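Local coordinates for protein DspB (Aggregatibacter actinomycetemcomitans, PDB 1YHT) that hydrolyses terminal N-acetylhexosamine residues as a family 20 glycoside hydrolase and, in keeping with its biofilm-releasing action, probably cuts the polysaccharide that holds biofilm cells together, at residues Met215-Gln227 and Arg252-Ala264. Residues are numbered along the deposited sequence; the frame is centred on the assembly and turned at random.
Sequences MWNDGLIKNTFEQ and RRDMRVSLPELLA
Ile-221 and Arg-256 form a single backbone bridge, their CA atoms 4.0 Å apart, and two nearly straight hydrogen bonds flank it. Val-257 N donates to Leu-220 O (3.0 Å) and Lys-222 N to Met-255 O (2.9 Å), each with an N-H...O angle of 175°. A third bond comes from a side chain: Lys-222, extended beyond CG, reaches the C-terminal carbonyls of helix 246-255, where NZ lies 2.9 Å from Asp-254 O. Water 2 joins the same NZ to Arg-253 O.

Apolar packing lies on the Val-257 side of the bridge. Val-257 CG1 presses on Leu-220 CB at 3.4 Å, closer than two carbons normally pack. A chi1 of 71° leaves CG2 anti to the backbone N, and CG2 lies over one face of the Phe-225 ring in a CH-pi contact: Val-257 CG2 is 4.2 Å from the ring centroid, 17° off the ring normal. Leu-262 sets CD1 against Leu-220 CD1 and CD2 against Phe-225 CD1, the latter at 3.8 Å.

Farther along, Asp-218 O and Arg-252 NE lie on opposite faces of the Arg-256 guanidinium, each about 3.5 Å from its plane and displaced toward the rim. The Asp-218 carboxylate is hydrogen-bonded by Trp-237 NE1 at OD2 and by Glu-184 N at OD1. A capping box, Ser-258 OG with Glu-261 N and Glu-261 OE1 with Ser-258 N, caps the start of helix 259-264, which carries Leu-262.

The contact joins the loop leaving strand 212-216 of the TIM barrel to the link between helices 246-255 and 259-264. Leu-220 and Leu-262 also touch strand 233-236, while Ile-221 and Thr-224 lean on helix 192-208.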
ATOM      1  N   MET A 215       2.212   6.526   5.009  1.00  8.18           N
ATOM      2  CA  MET A 215       2.679   7.032   3.732  1.00  8.06           C
ATOM      3  C   MET A 215       3.990   6.402   3.277  1.00  7.49           C
ATOM      4  O   MET A 215       4.857   6.170   4.095  1.00  8.74           O
ATOM      5  CB  MET A 215       2.870   8.556   3.868  1.00  8.26           C
ATOM      6  CG  MET A 215       3.042   9.217   2.579  1.00  9.66           C
ATOM      7  SD  MET A 215       3.231  11.030   2.819  1.00 12.82           S
ATOM      8  CE  MET A 215       4.907  11.038   3.357  1.00 12.99           C
ATOM      9  N   TRP A 216       4.133   6.160   1.958  1.00  6.97           N
ATOM     10  CA  TRP A 216       5.359   5.652   1.361  1.00  7.82           C
ATOM     11  C   TRP A 216       6.472   6.724   1.516  1.00  8.49           C
ATOM     12  O   TRP A 216       6.169   7.918   1.626  1.00  8.63           O
ATOM     13  CB  TRP A 216       5.147   5.278  -0.130  1.00  7.50           C
ATOM     14  CG  TRP A 216       4.183   4.150  -0.393  1.00  6.73           C
ATOM     15  CD1 TRP A 216       3.002   4.218  -1.065  1.00  6.79           C
ATOM     16  CD2 TRP A 216       4.331   2.783   0.014  1.00  8.58           C
ATOM     17  NE1 TRP A 216       2.407   2.971  -1.114  1.00  7.33           N
ATOM     18  CE2 TRP A 216       3.199   2.079  -0.459  1.00  4.63           C
ATOM     19  CE3 TRP A 216       5.351   2.070   0.661  1.00  5.80           C
ATOM     20  CZ2 TRP A 216       3.031   0.706  -0.268  1.00  8.50           C
ATOM     21  CZ3 TRP A 216       5.206   0.737   0.843  1.00  7.54           C
ATOM     22  CH2 TRP A 216       4.028   0.045   0.386  1.00  9.82           C
ATOM     23  N   ASN A 217       7.744   6.314   1.555  1.00  8.89           N
ATOM     24  CA  ASN A 217       8.834   7.307   1.809  1.00  9.27           C
ATOM     25  C   ASN A 217       9.279   8.185   0.640  1.00  9.23           C
ATOM     26  O   ASN A 217      10.102   9.044   0.824  1.00  9.59           O
ATOM     27  CB  ASN A 217      10.077   6.631   2.386  1.00  8.73           C
ATOM     28  CG  ASN A 217      10.722   5.695   1.418  1.00  9.20           C
ATOM     29  OD1 ASN A 217      10.214   4.611   1.171  1.00  8.52           O
ATOM     30  ND2 ASN A 217      11.847   6.116   0.831  1.00  7.91           N
ATOM     31  N   ASP A 218       8.736   7.965  -0.551  1.00 10.52           N
ATOM     32  CA  ASP A 218       9.325   8.463  -1.774  1.00 10.57           C
ATOM     33  C   ASP A 218       9.499  10.004  -1.790  1.00 11.32           C
ATOM     34  O   ASP A 218      10.479  10.512  -2.350  1.00 11.18           O
ATOM     35  CB  ASP A 218       8.506   8.090  -3.007  1.00 10.03           C
ATOM     36  CG  ASP A 218       8.236   6.622  -3.137  1.00  9.65           C
ATOM     37  OD1 ASP A 218       8.340   6.118  -4.263  1.00  8.43           O
ATOM     38  OD2 ASP A 218       7.885   5.986  -2.114  1.00  8.42           O
ATOM     39  N   GLY A 219       8.534  10.707  -1.197  1.00 10.83           N
ATOM     40  CA  GLY A 219       8.512  12.160  -1.226  1.00 11.80           C
ATOM     41  C   GLY A 219       9.231  12.825  -0.100  1.00 11.31           C
ATOM     42  O   GLY A 219       9.172  14.026   0.030  1.00 10.29           O
ATOM     43  N   LEU A 220       9.946  12.028   0.702  1.00 12.09           N
ATOM     44  CA  LEU A 220      10.657  12.538   1.861  1.00 11.56           C
ATOM     45  C   LEU A 220      12.073  12.846   1.444  1.00 12.07           C
ATOM     46  O   LEU A 220      12.904  11.933   1.277  1.00  8.99           O
ATOM     47  CB  LEU A 220      10.619  11.521   3.020  1.00 12.18           C
ATOM     48  CG  LEU A 220       9.215  11.190   3.545  1.00 13.41           C
ATOM     49  CD1 LEU A 220       9.216  10.134   4.624  1.00 12.62           C
ATOM     50  CD2 LEU A 220       8.527  12.429   4.061  1.00 15.34           C
ATOM     51  N   ILE A 221      12.323  14.144   1.222  1.00 12.55           N
ATOM     52  CA  ILE A 221      13.631  14.604   0.790  1.00 12.45           C
ATOM     53  C   ILE A 221      14.217  15.550   1.818  1.00 12.00           C
ATOM     54  O   ILE A 221      13.506  16.109   2.618  1.00 10.72           O
ATOM     55  CB  ILE A 221      13.588  15.230  -0.606  1.00 13.24           C
ATOM     56  CG1 ILE A 221      12.781  16.550  -0.606  1.00 11.92           C
ATOM     57  CG2 ILE A 221      13.023  14.212  -1.645  1.00 13.36           C
ATOM     58  CD1 ILE A 221      12.888  17.275  -1.919  1.00 16.18           C
ATOM     59  N   LYS A 222      15.533  15.690   1.812  1.00 12.39           N
ATOM     60  CA  LYS A 222      16.232  16.544   2.798  1.00 13.25           C
ATOM     61  C   LYS A 222      15.797  18.005   2.780  1.00 12.75           C
ATOM     62  O   LYS A 222      15.726  18.623   3.819  1.00 13.22           O
ATOM     63  CB  LYS A 222      17.736  16.487   2.547  1.00 13.92           C
ATOM     64  CG  LYS A 222      18.365  15.180   2.936  1.00 17.05           C
ATOM     65  CD  LYS A 222      19.889  15.222   2.667  1.00 20.04           C
ATOM     66  CE  LYS A 222      20.443  13.856   2.353  1.00 23.02           C
ATOM     67  NZ  LYS A 222      21.879  13.972   1.855  1.00 23.50           N
ATOM     68  N   ASN A 223      15.506  18.534   1.587  1.00 12.72           N
ATOM     69  CA  ASN A 223      15.114  19.932   1.412  1.00 13.53           C
ATOM     70  C   ASN A 223      13.848  20.331   2.101  1.00 13.64           C
ATOM     71  O   ASN A 223      13.709  21.503   2.461  1.00 14.74           O
ATOM     72  CB  ASN A 223      14.897  20.281  -0.070  1.00 13.60           C
ATOM     73  CG  ASN A 223      16.172  20.551  -0.786  1.00 15.17           C
ATOM     74  OD1 ASN A 223      17.244  20.616  -0.168  1.00 12.15           O
ATOM     75  ND2 ASN A 223      16.084  20.675  -2.106  1.00 13.23           N
ATOM     76  N   THR A 224      12.931  19.379   2.274  1.00 13.28           N
ATOM     77  CA  THR A 224      11.544  19.686   2.683  1.00 12.86           C
ATOM     78  C   THR A 224      10.948  18.790   3.791  1.00 13.18           C
ATOM     79  O   THR A 224       9.906  19.098   4.316  1.00 12.94           O
ATOM     80  CB  THR A 224      10.601  19.592   1.470  1.00 13.61           C
ATOM     81  OG1 THR A 224      10.628  18.270   0.916  1.00 12.62           O
ATOM     82  CG2 THR A 224      10.944  20.619   0.367  1.00 13.22           C
ATOM     83  N   PHE A 225      11.571  17.663   4.120  1.00 12.73           N
ATOM     84  CA  PHE A 225      10.883  16.699   4.993  1.00 14.02           C
ATOM     85  C   PHE A 225      10.542  17.218   6.372  1.00 13.12           C
ATOM     86  O   PHE A 225       9.619  16.745   6.974  1.00 12.52           O
ATOM     87  CB  PHE A 225      11.600  15.347   5.083  1.00 13.78           C
ATOM     88  CG  PHE A 225      12.695  15.297   6.087  1.00 15.72           C
ATOM     89  CD1 PHE A 225      12.596  14.448   7.194  1.00 15.97           C
ATOM     90  CD2 PHE A 225      13.844  16.068   5.927  1.00 13.72           C
ATOM     91  CE1 PHE A 225      13.641  14.366   8.133  1.00 15.58           C
ATOM     92  CE2 PHE A 225      14.895  15.993   6.857  1.00 16.22           C
ATOM     93  CZ  PHE A 225      14.791  15.140   7.960  1.00 18.30           C
ATOM     94  N   GLU A 226      11.286  18.200   6.864  1.00 13.59           N
ATOM     95  CA  GLU A 226      11.026  18.769   8.149  1.00 13.24           C
ATOM     96  C   GLU A 226       9.729  19.572   8.165  1.00 12.57           C
ATOM     97  O   GLU A 226       9.281  19.909   9.239  1.00 11.63           O
ATOM     98  CB  GLU A 226      12.207  19.628   8.602  1.00 14.69           C
ATOM     99  CG  GLU A 226      13.537  18.864   8.637  1.00 17.05           C
ATOM    100  CD  GLU A 226      14.751  19.751   8.832  1.00 20.71           C
ATOM    101  OE1 GLU A 226      15.188  20.450   7.876  1.00 20.61           O
ATOM    102  OE2 GLU A 226      15.243  19.761   9.970  1.00 25.07           O
ATOM    103  N   GLN A 227       9.108  19.826   7.000  1.00 11.16           N
ATOM    104  CA  GLN A 227       7.784  20.490   6.914  1.00 11.72           C
ATOM    105  C   GLN A 227       6.594  19.513   7.032  1.00 12.03           C
ATOM    106  O   GLN A 227       5.458  19.908   7.154  1.00 12.41           O
ATOM    107  CB  GLN A 227       7.660  21.212   5.563  1.00 11.90           C
ATOM    108  CG  GLN A 227       8.697  22.310   5.337  1.00 13.04           C
ATOM    109  CD  GLN A 227       8.821  22.733   3.884  1.00 12.74           C
ATOM    110  OE1 GLN A 227       7.827  22.931   3.213  1.00 11.24           O
ATOM    111  NE2 GLN A 227      10.052  22.839   3.388  1.00  9.01           N
ATOM    112  N   ARG A 252      19.077  10.173  -6.055  1.00 24.90           N
ATOM    113  CA  ARG A 252      18.012   9.952  -5.054  1.00 24.37           C
ATOM    114  C   ARG A 252      18.602   9.737  -3.663  1.00 23.02           C
ATOM    115  O   ARG A 252      18.107  10.273  -2.676  1.00 22.35           O
ATOM    116  CB  ARG A 252      17.031   8.850  -5.487  1.00 24.40           C
ATOM    117  CG  ARG A 252      16.592   9.068  -6.913  1.00 27.25           C
ATOM    118  CD  ARG A 252      15.179   8.983  -7.236  1.00 29.54           C
ATOM    119  NE  ARG A 252      14.780   7.647  -7.580  1.00 30.35           N
ATOM    120  CZ  ARG A 252      13.946   7.310  -8.565  1.00 29.16           C
ATOM    121  NH1 ARG A 252      13.436   8.185  -9.416  1.00 30.56           N
ATOM    122  NH2 ARG A 252      13.641   6.055  -8.718  1.00 26.85           N
ATOM    123  N   ARG A 253      19.705   9.013  -3.584  1.00 22.30           N
ATOM    124  CA  ARG A 253      20.329   8.763  -2.283  1.00 22.24           C
ATOM    125  C   ARG A 253      20.924  10.015  -1.643  1.00 22.43           C
ATOM    126  O   ARG A 253      21.046  10.110  -0.419  1.00 23.08           O
ATOM    127  CB  ARG A 253      21.397   7.685  -2.434  1.00 22.09           C
ATOM    128  CG  ARG A 253      20.824   6.324  -2.613  1.00 20.01           C
ATOM    129  CD  ARG A 253      21.869   5.290  -3.014  1.00 22.92           C
ATOM    130  NE  ARG A 253      21.191   3.997  -3.067  1.00 21.48           N
ATOM    131  CZ  ARG A 253      21.123   3.121  -2.071  1.00 21.11           C
ATOM    132  NH1 ARG A 253      21.777   3.313  -0.947  1.00 19.43           N
ATOM    133  NH2 ARG A 253      20.425   2.007  -2.244  1.00 21.64           N
ATOM    134  N   ASP A 254      21.290  10.975  -2.479  1.00 22.29           N
ATOM    135  CA  ASP A 254      21.806  12.252  -2.004  1.00 22.51           C
ATOM    136  C   ASP A 254      20.682  13.199  -1.649  1.00 21.92           C
ATOM    137  O   ASP A 254      20.831  14.062  -0.819  1.00 22.41           O
ATOM    138  CB  ASP A 254      22.658  12.895  -3.093  1.00 22.66           C
ATOM    139  CG  ASP A 254      23.406  14.102  -2.583  1.00 24.99           C
ATOM    140  OD1 ASP A 254      24.127  13.961  -1.558  1.00 27.57           O
ATOM    141  OD2 ASP A 254      23.219  15.190  -3.180  1.00 26.83           O
ATOM    142  N   MET A 255      19.549  13.045  -2.309  1.00 21.26           N
ATOM    143  CA  MET A 255      18.449  13.972  -2.118  1.00 20.82           C
ATOM    144  C   MET A 255      17.464  13.482  -1.062  1.00 19.15           C
ATOM    145  O   MET A 255      16.949  14.244  -0.291  1.00 17.35           O
ATOM    146  CB  MET A 255      17.694  14.083  -3.417  1.00 21.82           C
ATOM    147  CG  MET A 255      18.122  15.174  -4.342  1.00 27.25           C
ATOM    148  SD  MET A 255      17.137  15.049  -5.865  1.00 35.51           S
ATOM    149  CE  MET A 255      15.426  14.831  -5.321  1.00 35.70           C
ATOM    150  N   ARG A 256      17.147  12.196  -1.101  1.00 18.08           N
ATOM    151  CA  ARG A 256      16.128  11.648  -0.221  1.00 17.15           C
ATOM    152  C   ARG A 256      16.642  11.465   1.199  1.00 15.90           C
ATOM    153  O   ARG A 256      17.845  11.343   1.434  1.00 14.48           O
ATOM    154  CB  ARG A 256      15.641  10.319  -0.763  1.00 16.81           C
ATOM    155  CG  ARG A 256      14.894  10.471  -2.055  1.00 19.15           C
ATOM    156  CD  ARG A 256      14.269   9.186  -2.491  1.00 19.52           C
ATOM    157  NE  ARG A 256      13.539   9.338  -3.737  1.00 18.93           N
ATOM    158  CZ  ARG A 256      12.782   8.396  -4.290  1.00 21.43           C
ATOM    159  NH1 ARG A 256      12.638   7.215  -3.708  1.00 21.60           N
ATOM    160  NH2 ARG A 256      12.170   8.635  -5.439  1.00 22.82           N
ATOM    161  N   VAL A 257      15.709  11.400   2.146  1.00 15.12           N
ATOM    162  CA  VAL A 257      16.050  11.081   3.526  1.00 15.76           C
ATOM    163  C   VAL A 257      16.221   9.530   3.706  1.00 14.31           C
ATOM    164  O   VAL A 257      15.460   8.731   3.179  1.00 13.99           O
ATOM    165  CB  VAL A 257      14.998  11.708   4.521  1.00 16.09           C
ATOM    166  CG1 VAL A 257      13.696  10.993   4.435  1.00 19.99           C
ATOM    167  CG2 VAL A 257      15.471  11.608   5.943  1.00 17.53           C
ATOM    168  N   SER A 258      17.232   9.130   4.448  1.00 13.38           N
ATOM    169  CA  SER A 258      17.421   7.712   4.811  1.00 14.07           C
ATOM    170  C   SER A 258      16.487   7.327   5.969  1.00 13.52           C
ATOM    171  O   SER A 258      15.948   8.188   6.670  1.00 13.58           O
ATOM    172  CB  SER A 258      18.867   7.497   5.267  1.00 14.33           C
ATOM    173  OG  SER A 258      19.050   8.046   6.549  1.00 13.17           O
ATOM    174  N   LEU A 259      16.324   6.029   6.168  1.00 13.58           N
ATOM    175  CA  LEU A 259      15.523   5.549   7.251  1.00 13.15           C
ATOM    176  C   LEU A 259      16.133   6.047   8.588  1.00 13.53           C
ATOM    177  O   LEU A 259      15.402   6.564   9.422  1.00 11.65           O
ATOM    178  CB  LEU A 259      15.333   4.025   7.162  1.00 13.53           C
ATOM    179  CG  LEU A 259      14.523   3.393   8.296  1.00 11.36           C
ATOM    180  CD1 LEU A 259      13.717   2.166   7.845  1.00 12.88           C
ATOM    181  CD2 LEU A 259      15.421   3.064   9.443  1.00 12.02           C
ATOM    182  N   PRO A 260      17.472   5.911   8.789  1.00 13.62           N
ATOM    183  CA  PRO A 260      17.994   6.416  10.044  1.00 13.95           C
ATOM    184  C   PRO A 260      17.760   7.909  10.246  1.00 13.51           C
ATOM    185  O   PRO A 260      17.532   8.336  11.358  1.00 14.90           O
ATOM    186  CB  PRO A 260      19.491   6.096   9.955  1.00 14.37           C
ATOM    187  CG  PRO A 260      19.541   4.866   9.006  1.00 13.90           C
ATOM    188  CD  PRO A 260      18.516   5.250   7.985  1.00 14.45           C
ATOM    189  N   GLU A 261      17.850   8.686   9.179  1.00 13.86           N
ATOM    190  CA  GLU A 261      17.590  10.123   9.270  1.00 14.38           C
ATOM    191  C   GLU A 261      16.185  10.431   9.758  1.00 13.75           C
ATOM    192  O   GLU A 261      15.979  11.345  10.564  1.00 13.32           O
ATOM    193  CB  GLU A 261      17.901  10.804   7.961  1.00 14.72           C
ATOM    194  CG  GLU A 261      19.387  11.037   7.800  1.00 16.21           C
ATOM    195  CD  GLU A 261      19.822  11.249   6.373  1.00 18.33           C
ATOM    196  OE1 GLU A 261      19.049  11.077   5.408  1.00 15.60           O
ATOM    197  OE2 GLU A 261      21.003  11.609   6.201  1.00 23.92           O
ATOM    198  N   LEU A 262      15.221   9.620   9.319  1.00 13.84           N
ATOM    199  CA  LEU A 262      13.843   9.740   9.757  1.00 13.00           C
ATOM    200  C   LEU A 262      13.711   9.381  11.224  1.00 13.59           C
ATOM    201  O   LEU A 262      13.042  10.082  11.977  1.00 13.56           O
ATOM    202  CB  LEU A 262      12.940   8.846   8.902  1.00 12.75           C
ATOM    203  CG  LEU A 262      12.711   9.343   7.449  1.00 12.62           C
ATOM    204  CD1 LEU A 262      11.943   8.311   6.632  1.00 10.84           C
ATOM    205  CD2 LEU A 262      12.005  10.660   7.402  1.00 11.90           C
ATOM    206  N   LEU A 263      14.376   8.293  11.622  1.00 14.10           N
ATOM    207  CA  LEU A 263      14.353   7.845  13.031  1.00 15.27           C
ATOM    208  C   LEU A 263      14.932   8.906  13.950  1.00 15.78           C
ATOM    209  O   LEU A 263      14.391   9.188  15.021  1.00 15.31           O
ATOM    210  CB  LEU A 263      15.151   6.557  13.181  1.00 15.20           C
ATOM    211  CG  LEU A 263      14.608   5.325  12.458  1.00 14.83           C
ATOM    212  CD1 LEU A 263      15.499   4.145  12.714  1.00 17.20           C
ATOM    213  CD2 LEU A 263      13.180   5.014  12.858  1.00 15.24           C
ATOM    214  N   ALA A 264      16.026   9.516  13.487  1.00 16.76           N
ATOM    215  CA  ALA A 264      16.692  10.584  14.251  1.00 17.11           C
ATOM    216  C   ALA A 264      15.781  11.779  14.473  1.00 18.15           C
ATOM    217  O   ALA A 264      15.858  12.392  15.532  1.00 18.65           O
ATOM    218  CB  ALA A 264      17.928  11.005  13.583  1.00 17.32           C
TER
HETATM  219  O   HOH W   1      13.048   8.811   1.626  1.00 13.17           O
HETATM  220  O   HOH W   2      22.651  11.131   1.342  1.00 20.07           O
HETATM  221  O   HOH W   3      16.624  17.133  -0.791  1.00 15.39           O